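Local coordinates for protein putative histidinol-phosphate aminotransferase (Burkholderia pseudomallei, PDB 3P1T) that probably transfers the amino group of L-histidinol phosphate to 2-oxoglutarate, using pyridoxal 5'-phosphate as cofactor, in the histidine biosynthesis pathway, at residues 45-59 and 226-238. Numbering follows the deposited sequence.
Sequences INRYPFDAEPRVMRK and FCNVGTLDLHALE
Beside the dimer interface of this putative PLP-dependent aminotransferase, a near-parallel helix pair packs 52-59 against 231-238, with Val-56 set against Leu-234 and Leu-237. The axes approach to 9.9 Å at 29°. Val-56 CG1 meets Leu-237 CD2 at 4.0 Å, while Leu-234 turns CD2 to Val-56 and CD1 to Glu-53 and the ring of Pro-49. Pro-49, centre of an inverse gamma turn, also lays CD 3.8 Å from Cys-227 SG and CB beside Thr-231 CB. Beyond it, the Phe-226 ring presents its edge to Tyr-48 and Phe-50; the Tyr-48 and Phe-226 planes stand at 53°, an oblique pairing. The second subunit borders this end: its Lys-198 NZ is hydrogen-bonded to Tyr-48 OH, and its Asp-78 takes the Phe-226 N-H. Farther along the helices, Glu-238, its chain extended, reaches two cations. Arg-55, bent at chi3 (73°), grips the carboxylate side-on, NE to Glu-238 OE2 at 2.8 Å and NH2 to Glu-238 OE1 at 2.9 Å, both on syn sides. These two hydrogen bonds, one to each oxygen, should hold the carboxylate against rotation. Lys-59 NZ completes the salt-bridge network, meeting Glu-238 OE2 at 2.8 Å from above the carboxylate plane.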
ATOM      1  N   ILE A  45      14.423  -7.045   4.526  1.00 34.86           N
ATOM      2  CA  ILE A  45      13.433  -5.968   4.611  1.00 34.59           C
ATOM      3  C   ILE A  45      14.108  -4.568   4.762  1.00 38.54           C
ATOM      4  O   ILE A  45      13.429  -3.558   4.566  1.00 37.83           O
ATOM      5  CB  ILE A  45      12.404  -6.206   5.753  1.00 37.83           C
ATOM      6  CG1 ILE A  45      13.055  -6.253   7.152  1.00 39.25           C
ATOM      7  CG2 ILE A  45      11.583  -7.454   5.476  1.00 38.84           C
ATOM      8  CD1 ILE A  45      12.091  -6.267   8.288  1.00 39.77           C
ATOM      9  N   ASN A  46      15.424  -4.516   5.054  1.00 34.81           N
ATOM     10  CA  ASN A  46      16.175  -3.271   5.233  1.00 35.10           C
ATOM     11  C   ASN A  46      16.525  -2.592   3.886  1.00 40.18           C
ATOM     12  O   ASN A  46      17.015  -1.457   3.880  1.00 39.49           O
ATOM     13  CB  ASN A  46      17.480  -3.549   6.026  1.00 33.57           C
ATOM     14  CG  ASN A  46      18.454  -4.509   5.380  1.00 40.93           C
ATOM     15  OD1 ASN A  46      18.094  -5.558   4.850  1.00 37.56           O
ATOM     16  ND2 ASN A  46      19.727  -4.207   5.475  1.00 36.55           N
ATOM     17  N   ARG A  47      16.316  -3.305   2.763  1.00 36.49           N
ATOM     18  CA  ARG A  47      16.692  -2.856   1.421  1.00 35.69           C
ATOM     19  C   ARG A  47      15.503  -2.692   0.538  1.00 42.06           C
ATOM     20  O   ARG A  47      14.573  -3.502   0.615  1.00 41.94           O
ATOM     21  CB  ARG A  47      17.644  -3.880   0.742  1.00 32.49           C
ATOM     22  CG  ARG A  47      18.926  -4.216   1.478  1.00 35.35           C
ATOM     23  CD  ARG A  47      19.995  -3.128   1.432  1.00 33.88           C
ATOM     24  NE  ARG A  47      21.201  -3.535   2.167  1.00 45.47           N
ATOM     25  CZ  ARG A  47      22.277  -2.774   2.340  1.00 56.11           C
ATOM     26  NH1 ARG A  47      22.325  -1.551   1.828  1.00 35.21           N
ATOM     27  NH2 ARG A  47      23.315  -3.231   3.026  1.00 48.11           N
ATOM     28  N   TYR A  48      15.564  -1.710  -0.392  1.00 40.09           N
ATOM     29  CA  TYR A  48      14.502  -1.509  -1.385  1.00 39.04           C
ATOM     30  C   TYR A  48      14.452  -2.741  -2.339  1.00 43.39           C
ATOM     31  O   TYR A  48      15.511  -3.242  -2.742  1.00 42.93           O
ATOM     32  CB  TYR A  48      14.699  -0.202  -2.150  1.00 39.49           C
ATOM     33  CG  TYR A  48      14.534   1.039  -1.284  1.00 40.23           C
ATOM     34  CD1 TYR A  48      13.272   1.484  -0.899  1.00 39.95           C
ATOM     35  CD2 TYR A  48      15.640   1.799  -0.893  1.00 41.39           C
ATOM     36  CE1 TYR A  48      13.115   2.626  -0.110  1.00 39.36           C
ATOM     37  CE2 TYR A  48      15.491   2.951  -0.111  1.00 41.29           C
ATOM     38  CZ  TYR A  48      14.226   3.355   0.281  1.00 50.02           C
ATOM     39  OH  TYR A  48      14.056   4.481   1.051  1.00 61.32           O
ATOM     40  N   PRO A  49      13.250  -3.289  -2.649  1.00 39.60           N
ATOM     41  CA  PRO A  49      13.189  -4.515  -3.483  1.00 40.73           C
ATOM     42  C   PRO A  49      13.342  -4.206  -4.980  1.00 47.34           C
ATOM     43  O   PRO A  49      12.449  -4.510  -5.782  1.00 45.46           O
ATOM     44  CB  PRO A  49      11.804  -5.075  -3.152  1.00 40.86           C
ATOM     45  CG  PRO A  49      10.994  -3.874  -2.822  1.00 42.56           C
ATOM     46  CD  PRO A  49      11.904  -2.843  -2.239  1.00 38.16           C
ATOM     47  N   PHE A  50      14.497  -3.614  -5.348  1.00 47.20           N
ATOM     48  CA  PHE A  50      14.779  -3.168  -6.712  1.00 48.23           C
ATOM     49  C   PHE A  50      14.859  -4.326  -7.706  1.00 51.89           C
ATOM     50  O   PHE A  50      14.522  -4.122  -8.865  1.00 50.39           O
ATOM     51  CB  PHE A  50      16.068  -2.334  -6.797  1.00 51.15           C
ATOM     52  CG  PHE A  50      15.977  -0.944  -6.187  1.00 53.06           C
ATOM     53  CD1 PHE A  50      14.965  -0.053  -6.566  1.00 55.74           C
ATOM     54  CD2 PHE A  50      16.950  -0.493  -5.300  1.00 56.88           C
ATOM     55  CE1 PHE A  50      14.888   1.233  -5.999  1.00 56.84           C
ATOM     56  CE2 PHE A  50      16.888   0.801  -4.761  1.00 59.09           C
ATOM     57  CZ  PHE A  50      15.864   1.656  -5.116  1.00 56.07           C
ATOM     58  N   ASP A  51      15.264  -5.515  -7.275  1.00 50.72           N
ATOM     59  CA  ASP A  51      15.334  -6.644  -8.196  1.00 52.53           C
ATOM     60  C   ASP A  51      14.039  -7.478  -8.151  1.00 56.38           C
ATOM     61  O   ASP A  51      13.607  -7.985  -9.195  1.00 57.48           O
ATOM     62  CB  ASP A  51      16.560  -7.521  -7.889  1.00 56.49           C
ATOM     63  CG  ASP A  51      17.894  -6.828  -8.167  1.00 78.03           C
ATOM     64  OD1 ASP A  51      18.081  -6.313  -9.304  1.00 80.21           O
ATOM     65  OD2 ASP A  51      18.770  -6.842  -7.271  1.00 88.11           O
ATOM     66  N   ALA A  52      13.403  -7.574  -6.965  1.00 50.16           N
ATOM     67  CA  ALA A  52      12.192  -8.353  -6.762  1.00 48.55           C
ATOM     68  C   ALA A  52      10.947  -7.738  -7.466  1.00 50.83           C
ATOM     69  O   ALA A  52      10.137  -8.503  -7.983  1.00 50.37           O
ATOM     70  CB  ALA A  52      11.923  -8.497  -5.279  1.00 48.69           C
ATOM     71  N   GLU A  53      10.786  -6.398  -7.490  1.00 45.21           N
ATOM     72  CA  GLU A  53       9.619  -5.759  -8.117  1.00 43.84           C
ATOM     73  C   GLU A  53       9.535  -6.111  -9.622  1.00 47.37           C
ATOM     74  O   GLU A  53       8.504  -6.664  -9.994  1.00 47.66           O
ATOM     75  CB  GLU A  53       9.641  -4.229  -7.911  1.00 44.71           C
ATOM     76  CG  GLU A  53       8.460  -3.463  -8.482  1.00 50.86           C
ATOM     77  CD  GLU A  53       8.519  -1.952  -8.309  1.00 93.72           C
ATOM     78  OE1 GLU A  53       9.259  -1.448  -7.427  1.00 76.39           O
ATOM     79  OE2 GLU A  53       7.773  -1.271  -9.050  1.00106.64           O
ATOM     80  N   PRO A  54      10.563  -5.882 -10.491  1.00 44.56           N
ATOM     81  CA  PRO A  54      10.420  -6.268 -11.917  1.00 45.38           C
ATOM     82  C   PRO A  54      10.267  -7.774 -12.137  1.00 52.09           C
ATOM     83  O   PRO A  54       9.563  -8.168 -13.068  1.00 53.73           O
ATOM     84  CB  PRO A  54      11.722  -5.787 -12.562  1.00 47.41           C
ATOM     85  CG  PRO A  54      12.667  -5.616 -11.452  1.00 51.46           C
ATOM     86  CD  PRO A  54      11.864  -5.222 -10.260  1.00 45.87           C
ATOM     87  N   ARG A  55      10.904  -8.604 -11.282  1.00 47.68           N
ATOM     88  CA  ARG A  55      10.827 -10.061 -11.357  1.00 47.43           C
ATOM     89  C   ARG A  55       9.386 -10.546 -11.116  1.00 51.08           C
ATOM     90  O   ARG A  55       8.911 -11.405 -11.856  1.00 52.77           O
ATOM     91  CB  ARG A  55      11.783 -10.694 -10.340  1.00 45.29           C
ATOM     92  CG  ARG A  55      11.924 -12.204 -10.506  1.00 50.52           C
ATOM     93  CD  ARG A  55      12.825 -12.845  -9.456  1.00 51.57           C
ATOM     94  NE  ARG A  55      12.214 -12.915  -8.120  1.00 48.92           N
ATOM     95  CZ  ARG A  55      12.652 -12.267  -7.042  1.00 60.55           C
ATOM     96  NH1 ARG A  55      13.732 -11.497  -7.111  1.00 51.20           N
ATOM     97  NH2 ARG A  55      12.037 -12.411  -5.879  1.00 47.34           N
ATOM     98  N   VAL A  56       8.693  -9.991 -10.107  1.00 44.69           N
ATOM     99  CA  VAL A  56       7.317 -10.379  -9.777  1.00 43.39           C
ATOM    100  C   VAL A  56       6.374  -9.864 -10.885  1.00 46.34           C
ATOM    101  O   VAL A  56       5.432 -10.582 -11.245  1.00 46.60           O
ATOM    102  CB  VAL A  56       6.882  -9.899  -8.358  1.00 45.35           C
ATOM    103  CG1 VAL A  56       5.421 -10.206  -8.084  1.00 44.10           C
ATOM    104  CG2 VAL A  56       7.751 -10.539  -7.279  1.00 45.27           C
HETATM  105  N   MSE A  57       6.645  -8.658 -11.457  1.00 40.36           N
HETATM  106  CA  MSE A  57       5.813  -8.103 -12.554  1.00 38.23           C
HETATM  107  C   MSE A  57       5.804  -9.050 -13.740  1.00 45.52           C
HETATM  108  O   MSE A  57       4.740  -9.310 -14.299  1.00 46.14           O
HETATM  109  CB  MSE A  57       6.282  -6.707 -13.005  1.00 38.59           C
HETATM  110  CG  MSE A  57       5.967  -5.607 -11.994  1.00 41.24           C
HETATM  111 SE   MSE A  57       4.076  -5.496 -11.627  0.75 43.85          SE
HETATM  112  CE  MSE A  57       3.415  -4.719 -13.232  1.00 39.84           C
ATOM    113  N   ARG A  58       6.987  -9.602 -14.068  1.00 42.88           N
ATOM    114  CA  ARG A  58       7.202 -10.544 -15.145  1.00 43.83           C
ATOM    115  C   ARG A  58       6.488 -11.842 -14.828  1.00 46.57           C
ATOM    116  O   ARG A  58       5.845 -12.401 -15.716  1.00 45.04           O
ATOM    117  CB  ARG A  58       8.705 -10.752 -15.333  1.00 48.52           C
ATOM    118  CG  ARG A  58       9.097 -11.763 -16.408  1.00 66.40           C
ATOM    119  CD  ARG A  58      10.606 -12.004 -16.475  1.00 78.91           C
ATOM    120  NE  ARG A  58      11.198 -12.417 -15.194  1.00 88.16           N
ATOM    121  CZ  ARG A  58      11.206 -13.662 -14.718  1.00102.25           C
ATOM    122  NH1 ARG A  58      10.615 -14.643 -15.389  1.00 86.40           N
ATOM    123  NH2 ARG A  58      11.785 -13.929 -13.555  1.00 92.42           N
ATOM    124  N   LYS A  59       6.576 -12.309 -13.555  1.00 44.44           N
ATOM    125  CA  LYS A  59       5.921 -13.541 -13.088  1.00 44.21           C
ATOM    126  C   LYS A  59       4.393 -13.422 -13.243  1.00 47.31           C
ATOM    127  O   LYS A  59       3.771 -14.370 -13.702  1.00 48.91           O
ATOM    128  CB  LYS A  59       6.298 -13.859 -11.624  1.00 46.27           C
ATOM    129  CG  LYS A  59       7.273 -15.030 -11.421  1.00 53.35           C
ATOM    130  CD  LYS A  59       8.735 -14.696 -11.741  1.00 56.15           C
ATOM    131  CE  LYS A  59       9.667 -15.873 -11.555  1.00 59.74           C
ATOM    132  NZ  LYS A  59       9.756 -16.321 -10.135  1.00 59.78           N
ATOM    133  N   PHE A 226       5.850   5.174  -4.925  1.00 37.72           N
ATOM    134  CA  PHE A 226       7.115   4.472  -4.990  1.00 38.70           C
ATOM    135  C   PHE A 226       7.103   3.315  -3.973  1.00 43.50           C
ATOM    136  O   PHE A 226       6.691   3.528  -2.825  1.00 42.75           O
ATOM    137  CB  PHE A 226       8.284   5.442  -4.737  1.00 41.49           C
ATOM    138  CG  PHE A 226       9.609   4.752  -4.517  1.00 44.88           C
ATOM    139  CD1 PHE A 226      10.259   4.101  -5.565  1.00 50.04           C
ATOM    140  CD2 PHE A 226      10.186   4.709  -3.258  1.00 47.35           C
ATOM    141  CE1 PHE A 226      11.453   3.411  -5.347  1.00 51.72           C
ATOM    142  CE2 PHE A 226      11.392   4.043  -3.051  1.00 50.55           C
ATOM    143  CZ  PHE A 226      12.010   3.392  -4.093  1.00 49.83           C
ATOM    144  N   CYS A 227       7.505   2.094  -4.418  1.00 39.79           N
ATOM    145  CA  CYS A 227       7.578   0.889  -3.594  1.00 40.55           C
ATOM    146  C   CYS A 227       6.198   0.641  -2.928  1.00 43.49           C
ATOM    147  O   CYS A 227       6.085   0.384  -1.715  1.00 43.38           O
ATOM    148  CB  CYS A 227       8.712   1.023  -2.570  1.00 42.19           C
ATOM    149  SG  CYS A 227       9.039  -0.463  -1.570  1.00 46.56           S
ATOM    150  N   ASN A 228       5.141   0.744  -3.755  1.00 38.47           N
ATOM    151  CA  ASN A 228       3.748   0.574  -3.344  1.00 36.84           C
ATOM    152  C   ASN A 228       3.525  -0.796  -2.663  1.00 41.16           C
ATOM    153  O   ASN A 228       2.789  -0.882  -1.670  1.00 41.90           O
ATOM    154  CB  ASN A 228       2.844   0.733  -4.559  1.00 33.07           C
ATOM    155  CG  ASN A 228       1.362   0.745  -4.266  1.00 50.17           C
ATOM    156  OD1 ASN A 228       0.862   1.350  -3.302  1.00 38.78           O
ATOM    157  ND2 ASN A 228       0.622   0.115  -5.155  1.00 49.83           N
ATOM    158  N   VAL A 229       4.175  -1.852  -3.188  1.00 37.73           N
ATOM    159  CA  VAL A 229       4.124  -3.226  -2.660  1.00 37.20           C
ATOM    160  C   VAL A 229       5.547  -3.616  -2.215  1.00 41.30           C
ATOM    161  O   VAL A 229       6.460  -3.713  -3.027  1.00 42.06           O
ATOM    162  CB  VAL A 229       3.519  -4.225  -3.676  1.00 40.46           C
ATOM    163  CG1 VAL A 229       3.456  -5.633  -3.094  1.00 40.23           C
ATOM    164  CG2 VAL A 229       2.134  -3.771  -4.110  1.00 39.59           C
ATOM    165  N   GLY A 230       5.718  -3.767  -0.919  1.00 37.90           N
ATOM    166  CA  GLY A 230       6.999  -4.084  -0.300  1.00 38.17           C
ATOM    167  C   GLY A 230       7.545  -5.466  -0.570  1.00 42.21           C
ATOM    168  O   GLY A 230       6.860  -6.329  -1.116  1.00 41.79           O
ATOM    169  N   THR A 231       8.786  -5.682  -0.151  1.00 39.95           N
ATOM    170  CA  THR A 231       9.534  -6.924  -0.339  1.00 40.17           C
ATOM    171  C   THR A 231       8.812  -8.161   0.270  1.00 43.16           C
ATOM    172  O   THR A 231       8.848  -9.213  -0.364  1.00 43.19           O
ATOM    173  CB  THR A 231      10.944  -6.796   0.240  1.00 44.67           C
ATOM    174  OG1 THR A 231      11.577  -8.077   0.185  1.00 53.56           O
ATOM    175  CG2 THR A 231      10.964  -6.271   1.656  1.00 35.21           C
ATOM    176  N   LEU A 232       8.151  -8.043   1.441  1.00 38.60           N
ATOM    177  CA  LEU A 232       7.458  -9.192   2.049  1.00 38.12           C
ATOM    178  C   LEU A 232       6.232  -9.604   1.203  1.00 42.80           C
ATOM    179  O   LEU A 232       6.078 -10.791   0.896  1.00 42.91           O
ATOM    180  CB  LEU A 232       7.022  -8.910   3.506  1.00 37.01           C
ATOM    181  CG  LEU A 232       8.126  -8.654   4.524  1.00 40.11           C
ATOM    182  CD1 LEU A 232       7.543  -8.226   5.853  1.00 38.55           C
ATOM    183  CD2 LEU A 232       9.035  -9.875   4.672  1.00 40.90           C
ATOM    184  N   ASP A 233       5.393  -8.628   0.793  1.00 38.04           N
ATOM    185  CA  ASP A 233       4.204  -8.909  -0.001  1.00 37.24           C
ATOM    186  C   ASP A 233       4.588  -9.423  -1.394  1.00 39.21           C
ATOM    187  O   ASP A 233       3.944 -10.355  -1.886  1.00 39.21           O
ATOM    188  CB  ASP A 233       3.314  -7.666  -0.099  1.00 38.50           C
ATOM    189  CG  ASP A 233       2.722  -7.170   1.212  1.00 47.68           C
ATOM    190  OD1 ASP A 233       2.628  -7.965   2.162  1.00 46.46           O
ATOM    191  OD2 ASP A 233       2.353  -5.985   1.282  1.00 59.56           O
ATOM    192  N   LEU A 234       5.652  -8.865  -1.998  1.00 34.19           N
ATOM    193  CA  LEU A 234       6.146  -9.303  -3.312  1.00 34.65           C
ATOM    194  C   LEU A 234       6.628 -10.769  -3.293  1.00 40.08           C
ATOM    195  O   LEU A 234       6.238 -11.529  -4.180  1.00 41.75           O
ATOM    196  CB  LEU A 234       7.283  -8.412  -3.824  1.00 34.33           C
ATOM    197  CG  LEU A 234       6.932  -6.998  -4.309  1.00 35.82           C
ATOM    198  CD1 LEU A 234       8.183  -6.213  -4.531  1.00 35.36           C
ATOM    199  CD2 LEU A 234       6.123  -7.024  -5.572  1.00 35.26           C
ATOM    200  N   HIS A 235       7.431 -11.180  -2.286  1.00 35.73           N
ATOM    201  CA  HIS A 235       7.891 -12.578  -2.198  1.00 36.26           C
ATOM    202  C   HIS A 235       6.739 -13.518  -1.858  1.00 40.69           C
ATOM    203  O   HIS A 235       6.754 -14.665  -2.295  1.00 42.17           O
ATOM    204  CB  HIS A 235       9.029 -12.750  -1.193  1.00 37.28           C
ATOM    205  CG  HIS A 235      10.314 -12.192  -1.725  1.00 41.10           C
ATOM    206  ND1 HIS A 235      10.602 -10.840  -1.647  1.00 42.08           N
ATOM    207  CD2 HIS A 235      11.300 -12.802  -2.419  1.00 42.89           C
ATOM    208  CE1 HIS A 235      11.764 -10.682  -2.255  1.00 41.25           C
ATOM    209  NE2 HIS A 235      12.220 -11.832  -2.740  1.00 42.45           N
ATOM    210  N   ALA A 236       5.729 -13.018  -1.136  1.00 36.24           N
ATOM    211  CA  ALA A 236       4.542 -13.790  -0.795  1.00 35.71           C
ATOM    212  C   ALA A 236       3.737 -14.085  -2.070  1.00 42.80           C
ATOM    213  O   ALA A 236       3.513 -15.265  -2.403  1.00 43.92           O
ATOM    214  CB  ALA A 236       3.701 -13.041   0.223  1.00 34.71           C
ATOM    215  N   LEU A 237       3.402 -13.013  -2.830  1.00 38.58           N
ATOM    216  CA  LEU A 237       2.659 -13.092  -4.079  1.00 38.26           C
ATOM    217  C   LEU A 237       3.367 -14.010  -5.076  1.00 46.13           C
ATOM    218  O   LEU A 237       2.711 -14.887  -5.666  1.00 47.15           O
ATOM    219  CB  LEU A 237       2.459 -11.697  -4.685  1.00 37.23           C
ATOM    220  CG  LEU A 237       1.759 -11.647  -6.041  1.00 41.77           C
ATOM    221  CD1 LEU A 237       0.375 -12.212  -5.964  1.00 42.30           C
ATOM    222  CD2 LEU A 237       1.715 -10.255  -6.572  1.00 42.74           C
ATOM    223  N   GLU A 238       4.697 -13.844  -5.222  1.00 42.32           N
ATOM    224  CA  GLU A 238       5.494 -14.660  -6.129  1.00 43.25           C
ATOM    225  C   GLU A 238       5.323 -16.169  -5.837  1.00 50.95           C
ATOM    226  O   GLU A 238       5.144 -16.942  -6.778  1.00 51.79           O
ATOM    227  CB  GLU A 238       6.955 -14.271  -6.019  1.00 44.41           C
ATOM    228  CG  GLU A 238       7.835 -14.999  -7.004  1.00 49.70           C
ATOM    229  CD  GLU A 238       9.277 -14.563  -6.975  1.00 62.01           C
ATOM    230  OE1 GLU A 238       9.814 -14.339  -5.863  1.00 38.11           O
ATOM    231  OE2 GLU A 238       9.872 -14.460  -8.074  1.00 60.45           O
TER
HETATM  232  O   HOH W   1      14.182  -5.966  -0.161  1.00 37.05           O
HETATM  233  O   HOH W   2       8.407   1.673  -6.984  1.00 41.46           O